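Local coordinates for poly(ADP-ribose) glycohydrolase (PDB 3SIG), which catalyses the hydrolysis of poly(ADP-ribose), cleaving its ribose-ribose glycosidic bonds, and is seen here with ADP-ribose bound in its macrodomain-like fold, at residues P129-F134 with F172-A177; R139-S144 with R180-D185; E10-L15 with G102-G107. All coordinates share one frame; numbering follows the deposited sequence.

In the fold
Contact 1 is the core member of the set: its four touching residues are all buried, and helix 129-138 meets strand 163-175 of the mixed sheet there. Contacts 2 and 3 mix buried with exposed residues; their centres lie about 19 and 17 Å from the centre of the chain, against about 11 Å for contact 1. Contact 2 joins the loop after helix 129-138 to helix 180-183, which follows the strand, and Tyr-143 packs against Pro-176 of contact 1. Contact 3 separately pairs helix 2-17 with a ligand-pocket loop. None has a hydrogen bond across it: one phenylalanine edge on a proline marks the core, methyl and methylene contacts the outer two, with a phenylalanine ring added in contact 3.

Contact 1 (P129-F134 with F172-A177); sequences PQFYAF and FLTSPA
Phe-131 reaches from its helix toward Pro-176 and sets the edge of its ring against the proline, with CZ 3.9 Å from CD of Pro-176 and that CD near the ring plane. With CG anti to the backbone N (chi1 173°), the ring extends away from the helix, and the two side chains meet from opposite directions. Its CE1 also lies 4.1 Å from the carbonyl O of Thr-174, approached obliquely and without a hydrogen bond. Behind this front, Tyr-132 offers a ring face to its neighbour: CD2 of Phe-131 stands 3.4 Å above the centre of the tyrosine ring.

The two elements are helix 129-138 and strand 163-175 of the mixed sheet in this macrodomain-clan fold; CA atoms of Phe-131 and Ser-175 are 10.0 Å apart, a spacing bridged by side chains. Ile-148 of the adjacent strand also touches both aromatic rings. Tyr-132 meets Thr-174 more loosely, OH lying 4.3 Å from CG2, while OG1 of the threonine is hydrogen-bonded to Asn-93. On the solvent side, Pro-129 and Gln-130 are exposed and stay far from the strand segment.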
ATOM      1  N   PRO A 129      -5.065  10.458  12.876  1.00 12.16           N
ATOM      2  CA  PRO A 129      -4.078  11.524  13.050  1.00 12.42           C
ATOM      3  C   PRO A 129      -2.931  11.128  13.955  1.00 13.01           C
ATOM      4  O   PRO A 129      -1.839  11.692  13.848  1.00 13.58           O
ATOM      5  CB  PRO A 129      -4.893  12.654  13.681  1.00 13.62           C
ATOM      6  CG  PRO A 129      -6.104  11.986  14.269  1.00 15.54           C
ATOM      7  CD  PRO A 129      -6.402  10.857  13.367  1.00 12.48           C
ATOM      8  N   GLN A 130      -3.132  10.172  14.866  1.00 12.51           N
ATOM      9  CA  GLN A 130      -2.066   9.753  15.773  1.00 15.37           C
ATOM     10  C   GLN A 130      -0.850   9.237  15.006  1.00 13.20           C
ATOM     11  O   GLN A 130       0.280   9.400  15.438  1.00 14.42           O
ATOM     12  CB  GLN A 130      -2.507   8.632  16.742  1.00 18.24           C
ATOM     13  CG  GLN A 130      -3.396   9.071  17.900  1.00 25.27           C
ATOM     14  CD  GLN A 130      -3.462   8.002  18.993  1.00 48.59           C
ATOM     15  OE1 GLN A 130      -2.971   6.887  18.813  1.00 57.95           O
ATOM     16  NE2 GLN A 130      -4.052   8.345  20.131  1.00 58.39           N
ATOM     17  N   PHE A 131      -1.081   8.530  13.905  1.00 12.12           N
ATOM     18  CA  PHE A 131       0.020   7.977  13.093  1.00 11.66           C
ATOM     19  C   PHE A 131       0.914   9.088  12.553  1.00 11.78           C
ATOM     20  O   PHE A 131       2.151   9.064  12.671  1.00 11.96           O
ATOM     21  CB  PHE A 131      -0.587   7.129  11.983  1.00  9.92           C
ATOM     22  CG  PHE A 131       0.394   6.622  10.941  1.00  9.90           C
ATOM     23  CD1 PHE A 131       0.879   5.322  10.993  1.00 10.21           C
ATOM     24  CD2 PHE A 131       0.739   7.408   9.855  1.00  9.60           C
ATOM     25  CE1 PHE A 131       1.699   4.839   9.983  1.00 10.12           C
ATOM     26  CE2 PHE A 131       1.559   6.926   8.834  1.00  9.83           C
ATOM     27  CZ  PHE A 131       2.021   5.629   8.899  1.00 10.74           C
ATOM     28  N   TYR A 132       0.269  10.062  11.950  1.00 11.03           N
ATOM     29  CA  TYR A 132       0.954  11.188  11.334  1.00 11.82           C
ATOM     30  C   TYR A 132       1.599  12.093  12.363  1.00 12.13           C
ATOM     31  O   TYR A 132       2.743  12.503  12.201  1.00 14.08           O
ATOM     32  CB  TYR A 132      -0.016  11.921  10.375  1.00 10.50           C
ATOM     33  CG  TYR A 132      -0.479  10.956   9.324  1.00  9.37           C
ATOM     34  CD1 TYR A 132       0.364  10.617   8.267  1.00  9.34           C
ATOM     35  CD2 TYR A 132      -1.707  10.323   9.398  1.00 10.29           C
ATOM     36  CE1 TYR A 132      -0.011   9.659   7.331  1.00  9.69           C
ATOM     37  CE2 TYR A 132      -2.087   9.377   8.482  1.00  9.21           C
ATOM     38  CZ  TYR A 132      -1.242   9.056   7.425  1.00  8.58           C
ATOM     39  OH  TYR A 132      -1.624   8.086   6.504  1.00  9.29           O
ATOM     40  N   ALA A 133       0.898  12.334  13.461  1.00 12.34           N
ATOM     41  CA  ALA A 133       1.479  13.145  14.539  1.00 13.85           C
ATOM     42  C   ALA A 133       2.740  12.505  15.124  1.00 13.24           C
ATOM     43  O   ALA A 133       3.729  13.192  15.394  1.00 15.56           O
ATOM     44  CB  ALA A 133       0.460  13.400  15.642  1.00 15.99           C
ATOM     45  N   PHE A 134       2.713  11.190  15.313  1.00 14.17           N
ATOM     46  CA  PHE A 134       3.892  10.503  15.820  1.00 13.98           C
ATOM     47  C   PHE A 134       5.094  10.787  14.943  1.00 12.96           C
ATOM     48  O   PHE A 134       6.173  11.108  15.426  1.00 15.51           O
ATOM     49  CB  PHE A 134       3.668   8.993  15.902  1.00 16.17           C
ATOM     50  CG  PHE A 134       4.874   8.260  16.400  1.00 14.80           C
ATOM     51  CD1 PHE A 134       5.837   7.828  15.509  1.00 16.75           C
ATOM     52  CD2 PHE A 134       5.093   8.073  17.759  1.00 17.33           C
ATOM     53  CE1 PHE A 134       6.974   7.187  15.963  1.00 17.55           C
ATOM     54  CE2 PHE A 134       6.228   7.430  18.203  1.00 18.57           C
ATOM     55  CZ  PHE A 134       7.161   6.990  17.297  1.00 18.71           C
ATOM     56  N   PHE A 172      -6.128  -2.298   2.828  1.00  6.93           N
ATOM     57  CA  PHE A 172      -4.818  -1.659   2.707  1.00  6.09           C
ATOM     58  C   PHE A 172      -4.017  -1.793   3.980  1.00  6.19           C
ATOM     59  O   PHE A 172      -4.576  -1.758   5.102  1.00  7.29           O
ATOM     60  CB  PHE A 172      -4.923  -0.191   2.301  1.00  7.20           C
ATOM     61  CG  PHE A 172      -5.342   0.017   0.863  1.00  7.10           C
ATOM     62  CD1 PHE A 172      -4.454  -0.184  -0.178  1.00  7.71           C
ATOM     63  CD2 PHE A 172      -6.648   0.359   0.543  1.00  9.33           C
ATOM     64  CE1 PHE A 172      -4.849  -0.014  -1.498  1.00  8.51           C
ATOM     65  CE2 PHE A 172      -7.045   0.561  -0.787  1.00 10.85           C
ATOM     66  CZ  PHE A 172      -6.140   0.366  -1.796  1.00  9.40           C
ATOM     67  N   LEU A 173      -2.707  -1.912   3.785  1.00  6.80           N
ATOM     68  CA  LEU A 173      -1.718  -1.912   4.850  1.00  6.46           C
ATOM     69  C   LEU A 173      -0.838  -0.714   4.592  1.00  6.19           C
ATOM     70  O   LEU A 173      -0.153  -0.681   3.564  1.00  7.23           O
ATOM     71  CB  LEU A 173      -0.889  -3.194   4.785  1.00  8.07           C
ATOM     72  CG  LEU A 173      -1.698  -4.502   4.716  1.00 13.43           C
ATOM     73  CD1 LEU A 173      -0.947  -5.662   4.148  1.00 14.84           C
ATOM     74  CD2 LEU A 173      -2.179  -4.829   6.070  1.00 22.39           C
ATOM     75  N   THR A 174      -0.849   0.245   5.529  1.00  6.89           N
ATOM     76  CA  THR A 174      -0.143   1.508   5.358  1.00  7.43           C
ATOM     77  C   THR A 174       1.040   1.540   6.298  1.00  7.50           C
ATOM     78  O   THR A 174       0.874   1.611   7.517  1.00  8.25           O
ATOM     79  CB  THR A 174      -1.133   2.683   5.588  1.00  6.70           C
ATOM     80  OG1 THR A 174      -2.013   2.726   4.467  1.00  7.74           O
ATOM     81  CG2 THR A 174      -0.504   4.039   5.709  1.00  8.93           C
ATOM     82  N   SER A 175       2.228   1.443   5.707  1.00  6.86           N
ATOM     83  CA  SER A 175       3.475   1.388   6.440  1.00  7.84           C
ATOM     84  C   SER A 175       4.515   2.104   5.598  1.00  7.93           C
ATOM     85  O   SER A 175       4.712   1.739   4.446  1.00  8.60           O
ATOM     86  CB  SER A 175       3.891  -0.081   6.601  1.00  9.53           C
ATOM     87  OG  SER A 175       5.229  -0.233   7.077  1.00 11.21           O
ATOM     88  N   PRO A 176       5.192   3.134   6.150  1.00  8.73           N
ATOM     89  CA  PRO A 176       6.202   3.827   5.343  1.00  8.95           C
ATOM     90  C   PRO A 176       7.529   3.106   5.384  1.00  8.26           C
ATOM     91  O   PRO A 176       8.028   2.726   6.442  1.00  9.30           O
ATOM     92  CB  PRO A 176       6.336   5.174   6.064  1.00  9.58           C
ATOM     93  CG  PRO A 176       6.076   4.824   7.498  1.00 11.79           C
ATOM     94  CD  PRO A 176       5.057   3.718   7.489  1.00 10.15           C
ATOM     95  N   ALA A 177       8.121   2.903   4.221  1.00  8.91           N
ATOM     96  CA  ALA A 177       9.492   2.407   4.156  1.00  9.53           C
ATOM     97  C   ALA A 177      10.392   3.507   4.718  1.00  9.86           C
ATOM     98  O   ALA A 177      10.046   4.694   4.669  1.00 10.22           O
ATOM     99  CB  ALA A 177       9.891   2.078   2.720  1.00  8.82           C
TER

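Contact 2 (R139-S144 with R180-D185); sequences RDPLYS and RRAIGD
Leu-142 CG (chi1 -76°) and the longer branch of Ile-183, CG1 (chi1 -72°), both lie beside the backbone N of their own residue and anti to its carbonyl carbon. From there the two side chains cross at about a right angle, the methyls CD2 of Leu-142 and CD1 of Ile-183 being 3.7 Å apart. The isoleucine is shared along its length: nearer its root, CG1 packs 3.6 Å from CG of Pro-141, whose ring crosses it obliquely. On the more exposed side, CB of the same proline rests 3.8 Å from CB of Ala-182. Ile-183 is thus the buried member of the group, held by proline at one methylene and by leucine at its terminal methyl.

Within the loop, OD2 of Asp-140 accepts the backbone N-H of Leu-142 at 2.9 Å through its anti lone pair, a nearly straight bond at 169°, and the backbone hydrogen bond from Tyr-143 N to Asp-140 O, 2.8 Å, closes the turn. Carbonyl O of Pro-141 also sits 3.5 Å above the centre of the Tyr-143 ring. Outside the two segments, Ile-192 of helix 189-209 touches both Leu-142 and Ile-183, and Asn-179 hydrogen-bonds to Tyr-143 OH and to Ala-182 N. The result is a type I beta turn with an Asx turn at its start, its proline and leucine packed on the short helix 180-183 that follows strand 163-175 of the mixed sheet.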
ATOM      1  N   ARG A 139      10.531  13.137  13.771  1.00 20.26           N
ATOM      2  CA  ARG A 139      11.495  13.758  12.876  1.00 20.17           C
ATOM      3  C   ARG A 139      12.717  12.877  12.641  1.00 18.61           C
ATOM      4  O   ARG A 139      13.852  13.308  12.816  1.00 20.31           O
ATOM      5  CB  ARG A 139      11.934  15.134  13.435  1.00 27.54           C
ATOM      6  CG  ARG A 139      10.884  16.245  13.257  1.00 32.55           C
ATOM      7  CD  ARG A 139      11.289  17.556  13.962  1.00 44.41           C
ATOM      8  NE  ARG A 139      12.585  18.034  13.494  1.00 52.80           N
ATOM      9  CZ  ARG A 139      12.764  18.934  12.529  1.00 60.25           C
ATOM     10  NH1 ARG A 139      11.720  19.495  11.923  1.00 60.17           N
ATOM     11  NH2 ARG A 139      13.999  19.281  12.175  1.00 59.57           N
ATOM     12  N   ASP A 140      12.485  11.640  12.264  1.00 18.39           N
ATOM     13  CA  ASP A 140      13.570  10.757  11.882  1.00 18.50           C
ATOM     14  C   ASP A 140      13.161  10.000  10.648  1.00 14.40           C
ATOM     15  O   ASP A 140      12.126   9.339  10.642  1.00 15.36           O
ATOM     16  CB  ASP A 140      13.857   9.766  12.991  1.00 19.47           C
ATOM     17  CG  ASP A 140      15.137   9.025  12.761  1.00 21.41           C
ATOM     18  OD1 ASP A 140      16.052   9.113  13.607  1.00 23.26           O
ATOM     19  OD2 ASP A 140      15.275   8.396  11.723  1.00 17.57           O
ATOM     20  N   PRO A 141      13.968  10.060   9.587  1.00 13.87           N
ATOM     21  CA  PRO A 141      13.557   9.467   8.312  1.00 15.25           C
ATOM     22  C   PRO A 141      13.547   7.939   8.277  1.00 13.05           C
ATOM     23  O   PRO A 141      13.088   7.369   7.277  1.00 13.37           O
ATOM     24  CB  PRO A 141      14.556  10.042   7.316  1.00 16.95           C
ATOM     25  CG  PRO A 141      15.772  10.376   8.147  1.00 16.72           C
ATOM     26  CD  PRO A 141      15.202  10.854   9.447  1.00 17.19           C
ATOM     27  N   LEU A 142      13.975   7.276   9.348  1.00 12.29           N
ATOM     28  CA  LEU A 142      13.739   5.842   9.442  1.00 12.64           C
ATOM     29  C   LEU A 142      12.269   5.584   9.705  1.00 12.06           C
ATOM     30  O   LEU A 142      11.805   4.469   9.487  1.00 11.62           O
ATOM     31  CB  LEU A 142      14.571   5.197  10.544  1.00 14.55           C
ATOM     32  CG  LEU A 142      16.069   4.971  10.248  1.00 14.85           C
ATOM     33  CD1 LEU A 142      16.801   4.583  11.520  1.00 18.57           C
ATOM     34  CD2 LEU A 142      16.261   3.894   9.193  1.00 17.15           C
ATOM     35  N   TYR A 143      11.544   6.591  10.198  1.00 12.08           N
ATOM     36  CA  TYR A 143      10.128   6.472  10.564  1.00 11.51           C
ATOM     37  C   TYR A 143       9.965   5.383  11.619  1.00 10.22           C
ATOM     38  O   TYR A 143      10.815   5.264  12.520  1.00 13.17           O
ATOM     39  CB  TYR A 143       9.220   6.292   9.337  1.00 10.42           C
ATOM     40  CG  TYR A 143       9.436   7.347   8.288  1.00 10.50           C
ATOM     41  CD1 TYR A 143       9.480   8.688   8.601  1.00 12.83           C
ATOM     42  CD2 TYR A 143       9.578   6.990   6.959  1.00 11.85           C
ATOM     43  CE1 TYR A 143       9.660   9.640   7.619  1.00 14.28           C
ATOM     44  CE2 TYR A 143       9.754   7.923   5.981  1.00 11.88           C
ATOM     45  CZ  TYR A 143       9.803   9.231   6.297  1.00 12.88           C
ATOM     46  OH  TYR A 143       9.953  10.152   5.297  1.00 16.05           O
ATOM     47  N   SER A 144       8.901   4.598  11.580  1.00 10.78           N
ATOM     48  CA  SER A 144       8.657   3.617  12.618  1.00 11.42           C
ATOM     49  C   SER A 144       7.838   2.473  12.011  1.00  9.44           C
ATOM     50  O   SER A 144       7.335   2.583  10.901  1.00  9.49           O
ATOM     51  CB  SER A 144       7.855   4.232  13.773  1.00 11.45           C
ATOM     52  OG  SER A 144       6.493   4.422  13.401  1.00 11.48           O
ATOM     53  N   ARG A 180      15.333   6.363   2.694  1.00 14.33           N
ATOM     54  CA  ARG A 180      16.770   6.205   2.457  1.00 14.78           C
ATOM     55  C   ARG A 180      17.369   7.405   1.754  1.00 15.77           C
ATOM     56  O   ARG A 180      18.545   7.737   1.942  1.00 17.28           O
ATOM     57  CB  ARG A 180      17.033   4.921   1.671  1.00 16.22           C
ATOM     58  CG  ARG A 180      18.526   4.598   1.600  1.00 19.04           C
ATOM     59  CD  ARG A 180      18.843   3.329   0.872  1.00 28.53           C
ATOM     60  NE  ARG A 180      20.296   3.159   0.782  1.00 44.79           N
ATOM     61  CZ  ARG A 180      21.047   2.569   1.709  1.00 59.85           C
ATOM     62  NH1 ARG A 180      20.490   2.072   2.798  1.00 65.77           N
ATOM     63  NH2 ARG A 180      22.358   2.465   1.542  1.00 62.73           N
ATOM     64  N   ARG A 181      16.584   8.065   0.922  1.00 19.05           N
ATOM     65  CA  ARG A 181      17.056   9.245   0.225  1.00 19.74           C
ATOM     66  C   ARG A 181      17.449  10.323   1.229  1.00 19.15           C
ATOM     67  O   ARG A 181      18.483  10.980   1.096  1.00 22.11           O
ATOM     68  CB  ARG A 181      15.980   9.737  -0.725  1.00 23.32           C
ATOM     69  CG  ARG A 181      16.411  10.864  -1.620  1.00 30.18           C
ATOM     70  CD  ARG A 181      15.309  11.237  -2.609  1.00 41.90           C
ATOM     71  NE  ARG A 181      14.893  10.099  -3.430  1.00 56.72           N
ATOM     72  CZ  ARG A 181      15.418   9.780  -4.614  1.00 71.37           C
ATOM     73  NH1 ARG A 181      16.392  10.510  -5.143  1.00 77.10           N
ATOM     74  NH2 ARG A 181      14.963   8.724  -5.274  1.00 72.52           N
ATOM     75  N   ALA A 182      16.644  10.480   2.271  1.00 20.36           N
ATOM     76  CA  ALA A 182      16.925  11.475   3.284  1.00 19.54           C
ATOM     77  C   ALA A 182      18.067  11.100   4.238  1.00 22.31           C
ATOM     78  O   ALA A 182      18.776  11.960   4.761  1.00 24.10           O
ATOM     79  CB  ALA A 182      15.664  11.764   4.064  1.00 23.82           C
ATOM     80  N   ILE A 183      18.235   9.804   4.458  1.00 19.34           N
ATOM     81  CA  ILE A 183      19.294   9.283   5.312  1.00 19.71           C
ATOM     82  C   ILE A 183      20.661   9.348   4.648  1.00 20.22           C
ATOM     83  O   ILE A 183      21.673   9.565   5.307  1.00 21.50           O
ATOM     84  CB  ILE A 183      18.968   7.828   5.664  1.00 17.75           C
ATOM     85  CG1 ILE A 183      17.795   7.792   6.651  1.00 17.40           C
ATOM     86  CG2 ILE A 183      20.181   7.132   6.248  1.00 19.99           C
ATOM     87  CD1 ILE A 183      17.069   6.492   6.696  1.00 20.45           C
ATOM     88  N   GLY A 184      20.702   9.143   3.338  1.00 21.72           N
ATOM     89  CA  GLY A 184      21.972   9.072   2.643  1.00 22.43           C
ATOM     90  C   GLY A 184      22.788   7.918   3.183  1.00 21.20           C
ATOM     91  O   GLY A 184      22.271   6.842   3.440  1.00 22.20           O
ATOM     92  N   ASP A 185      24.082   8.136   3.376  1.00 27.55           N
ATOM     93  CA  ASP A 185      24.965   7.061   3.822  1.00 25.67           C
ATOM     94  C   ASP A 185      25.182   7.092   5.329  1.00 21.75           C
ATOM     95  O   ASP A 185      26.100   6.468   5.838  1.00 23.29           O
ATOM     96  CB  ASP A 185      26.316   7.124   3.105  1.00 35.68           C
ATOM     97  CG  ASP A 185      27.173   8.268   3.579  1.00 41.01           C
ATOM     98  OD1 ASP A 185      26.658   9.166   4.280  1.00 32.07           O
ATOM     99  OD2 ASP A 185      28.375   8.276   3.236  1.00 53.16           O
TER

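Contact 3 (E10-L15 with G102-G107); sequences ETVEIL and GGFLSG
Val-12 extends one methyl, CG2, toward the loop and overlaps two side chains there. The closer is Leu-105, whose CD2 lies 3.8 Å from that methyl, the two side chains crossing at about a right angle. The second is Phe-104, whose CZ is 4.2 Å from CG2 of Val-12; the valine comes to this ring obliquely. Since CG1 takes the place anti to the backbone N (chi1 166°), CG2 stands beside that N and is the branch presented to the loop.

The receiving pair is already packed together: CG of Leu-105 stands 3.7 Å above one face of the Phe-104 ring, offset toward the rim. Burial grades across the contact. Phe-104 is buried and also meets Tyr-122 edge-to-face, whereas Leu-105 is exposed and Val-12 is partly so. Ala-8, one helical turn before Val-12, touches both loop side chains and widens the apolar strip on helix 2-17.

The loop winds into a short 3-10 segment, evidenced by the i to i+3 hydrogen bonds from Ser-106 N to Gly-103 O and from Gly-107 N to Phe-104 O, each 3.0 Å. Gly-102 touches the bound ADP-ribose. Helix 2-17 packs beside the glycine-rich half of the GGG-X(6-8)-QEE signature of the PARG family, whose Glu-113 also receives a hydrogen bond from Gly-103 N.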
ATOM      1  N   GLU A  10     -12.112  15.647  -7.112  1.00 13.01           N
ATOM      2  CA  GLU A  10     -13.360  14.944  -7.420  1.00 14.28           C
ATOM      3  C   GLU A  10     -13.550  13.754  -6.459  1.00 12.63           C
ATOM      4  O   GLU A  10     -14.646  13.512  -5.963  1.00 13.92           O
ATOM      5  CB  GLU A  10     -13.367  14.442  -8.847  1.00 13.02           C
ATOM      6  CG  GLU A  10     -14.704  13.808  -9.244  1.00 19.87           C
ATOM      7  CD  GLU A  10     -14.711  13.277 -10.659  1.00 22.25           C
ATOM      8  OE1 GLU A  10     -13.991  12.316 -10.956  1.00 19.28           O
ATOM      9  OE2 GLU A  10     -15.469  13.823 -11.480  1.00 25.66           O
ATOM     10  N   THR A  11     -12.463  13.047  -6.180  1.00 12.87           N
ATOM     11  CA  THR A  11     -12.546  11.920  -5.255  1.00 12.04           C
ATOM     12  C   THR A  11     -12.940  12.400  -3.860  1.00 12.59           C
ATOM     13  O   THR A  11     -13.806  11.801  -3.218  1.00 12.96           O
ATOM     14  CB  THR A  11     -11.241  11.168  -5.242  1.00 11.88           C
ATOM     15  OG1 THR A  11     -11.104  10.522  -6.502  1.00 12.51           O
ATOM     16  CG2 THR A  11     -11.203  10.101  -4.116  1.00 13.31           C
ATOM     17  N   VAL A  12     -12.349  13.485  -3.378  1.00 13.38           N
ATOM     18  CA  VAL A  12     -12.792  14.020  -2.106  1.00 15.75           C
ATOM     19  C   VAL A  12     -14.275  14.397  -2.109  1.00 17.03           C
ATOM     20  O   VAL A  12     -14.952  14.130  -1.127  1.00 15.92           O
ATOM     21  CB  VAL A  12     -11.928  15.210  -1.710  1.00 16.47           C
ATOM     22  CG1 VAL A  12     -12.594  16.003  -0.555  1.00 22.04           C
ATOM     23  CG2 VAL A  12     -10.546  14.717  -1.326  1.00 20.18           C
ATOM     24  N   GLU A  13     -14.780  14.985  -3.197  1.00 15.95           N
ATOM     25  CA  GLU A  13     -16.213  15.297  -3.330  1.00 14.67           C
ATOM     26  C   GLU A  13     -17.055  14.015  -3.251  1.00 15.01           C
ATOM     27  O   GLU A  13     -18.077  13.959  -2.571  1.00 16.05           O
ATOM     28  CB  GLU A  13     -16.526  16.030  -4.653  1.00 17.80           C
ATOM     29  CG  GLU A  13     -18.036  16.261  -4.872  1.00 19.13           C
ATOM     30  CD  GLU A  13     -18.399  17.004  -6.173  1.00 28.94           C
ATOM     31  OE1 GLU A  13     -17.491  17.510  -6.860  1.00 34.71           O
ATOM     32  OE2 GLU A  13     -19.604  17.077  -6.503  1.00 32.94           O
ATOM     33  N   ILE A  14     -16.598  12.993  -3.955  1.00 14.20           N
ATOM     34  CA  ILE A  14     -17.283  11.699  -3.990  1.00 16.12           C
ATOM     35  C   ILE A  14     -17.364  11.115  -2.591  1.00 14.21           C
ATOM     36  O   ILE A  14     -18.413  10.604  -2.168  1.00 15.20           O
ATOM     37  CB  ILE A  14     -16.591  10.735  -4.978  1.00 12.78           C
ATOM     38  CG1 ILE A  14     -16.930  11.146  -6.403  1.00 15.32           C
ATOM     39  CG2 ILE A  14     -17.003   9.292  -4.720  1.00 15.36           C
ATOM     40  CD1 ILE A  14     -16.050  10.500  -7.414  1.00 13.64           C
ATOM     41  N   LEU A  15     -16.257  11.208  -1.847  1.00 14.07           N
ATOM     42  CA  LEU A  15     -16.232  10.650  -0.498  1.00 13.73           C
ATOM     43  C   LEU A  15     -17.149  11.447   0.429  1.00 14.81           C
ATOM     44  O   LEU A  15     -17.719  10.857   1.348  1.00 18.52           O
ATOM     45  CB  LEU A  15     -14.807  10.548   0.061  1.00 13.96           C
ATOM     46  CG  LEU A  15     -13.857   9.684  -0.756  1.00 14.24           C
ATOM     47  CD1 LEU A  15     -12.425   9.814  -0.243  1.00 16.37           C
ATOM     48  CD2 LEU A  15     -14.250   8.230  -0.729  1.00 16.39           C
ATOM     49  N   GLY A 102      -0.411  11.085   0.905  1.00 10.97           N
ATOM     50  CA  GLY A 102       0.744  11.754   0.370  1.00 12.54           C
ATOM     51  C   GLY A 102       0.383  13.117  -0.176  1.00 11.99           C
ATOM     52  O   GLY A 102      -0.332  13.882   0.454  1.00 13.15           O
ATOM     53  N   GLY A 103       0.897  13.420  -1.354  1.00 12.23           N
ATOM     54  CA  GLY A 103       0.604  14.694  -2.001  1.00 13.09           C
ATOM     55  C   GLY A 103      -0.580  14.661  -2.975  1.00 13.13           C
ATOM     56  O   GLY A 103      -0.612  15.414  -3.956  1.00 14.40           O
ATOM     57  N   PHE A 104      -1.544  13.765  -2.775  1.00 11.60           N
ATOM     58  CA  PHE A 104      -2.480  13.537  -3.851  1.00 11.54           C
ATOM     59  C   PHE A 104      -3.255  14.784  -4.221  1.00 12.21           C
ATOM     60  O   PHE A 104      -3.524  15.006  -5.408  1.00 12.69           O
ATOM     61  CB  PHE A 104      -3.382  12.313  -3.613  1.00 10.22           C
ATOM     62  CG  PHE A 104      -4.594  12.532  -2.742  1.00  9.71           C
ATOM     63  CD1 PHE A 104      -4.479  12.785  -1.383  1.00 10.90           C
ATOM     64  CD2 PHE A 104      -5.853  12.365  -3.284  1.00 10.35           C
ATOM     65  CE1 PHE A 104      -5.605  12.934  -0.602  1.00 12.99           C
ATOM     66  CE2 PHE A 104      -6.985  12.482  -2.506  1.00 11.73           C
ATOM     67  CZ  PHE A 104      -6.858  12.780  -1.159  1.00 13.83           C
ATOM     68  N   LEU A 105      -3.647  15.586  -3.229  1.00 13.57           N
ATOM     69  CA  LEU A 105      -4.452  16.775  -3.513  1.00 13.31           C
ATOM     70  C   LEU A 105      -3.691  17.879  -4.207  1.00 15.74           C
ATOM     71  O   LEU A 105      -4.320  18.753  -4.797  1.00 17.98           O
ATOM     72  CB  LEU A 105      -5.165  17.258  -2.250  1.00 16.29           C
ATOM     73  CG  LEU A 105      -6.363  16.369  -1.882  1.00 16.13           C
ATOM     74  CD1 LEU A 105      -6.699  16.525  -0.387  1.00 21.56           C
ATOM     75  CD2 LEU A 105      -7.566  16.631  -2.744  1.00 19.24           C
ATOM     76  N   SER A 106      -2.369  17.834  -4.170  1.00 15.47           N
ATOM     77  CA  SER A 106      -1.568  18.766  -4.961  1.00 16.11           C
ATOM     78  C   SER A 106      -1.217  18.208  -6.332  1.00 17.63           C
ATOM     79  O   SER A 106      -0.450  18.815  -7.083  1.00 20.34           O
ATOM     80  CB  SER A 106      -0.258  19.043  -4.222  1.00 25.79           C
ATOM     81  OG  SER A 106      -0.502  19.560  -2.928  1.00 38.40           O
ATOM     82  N   GLY A 107      -1.720  17.020  -6.643  1.00 17.05           N
ATOM     83  CA  GLY A 107      -1.449  16.407  -7.928  1.00 16.18           C
ATOM     84  C   GLY A 107      -0.139  15.664  -8.037  1.00 16.06           C
ATOM     85  O   GLY A 107       0.341  15.382  -9.141  1.00 17.96           O
TER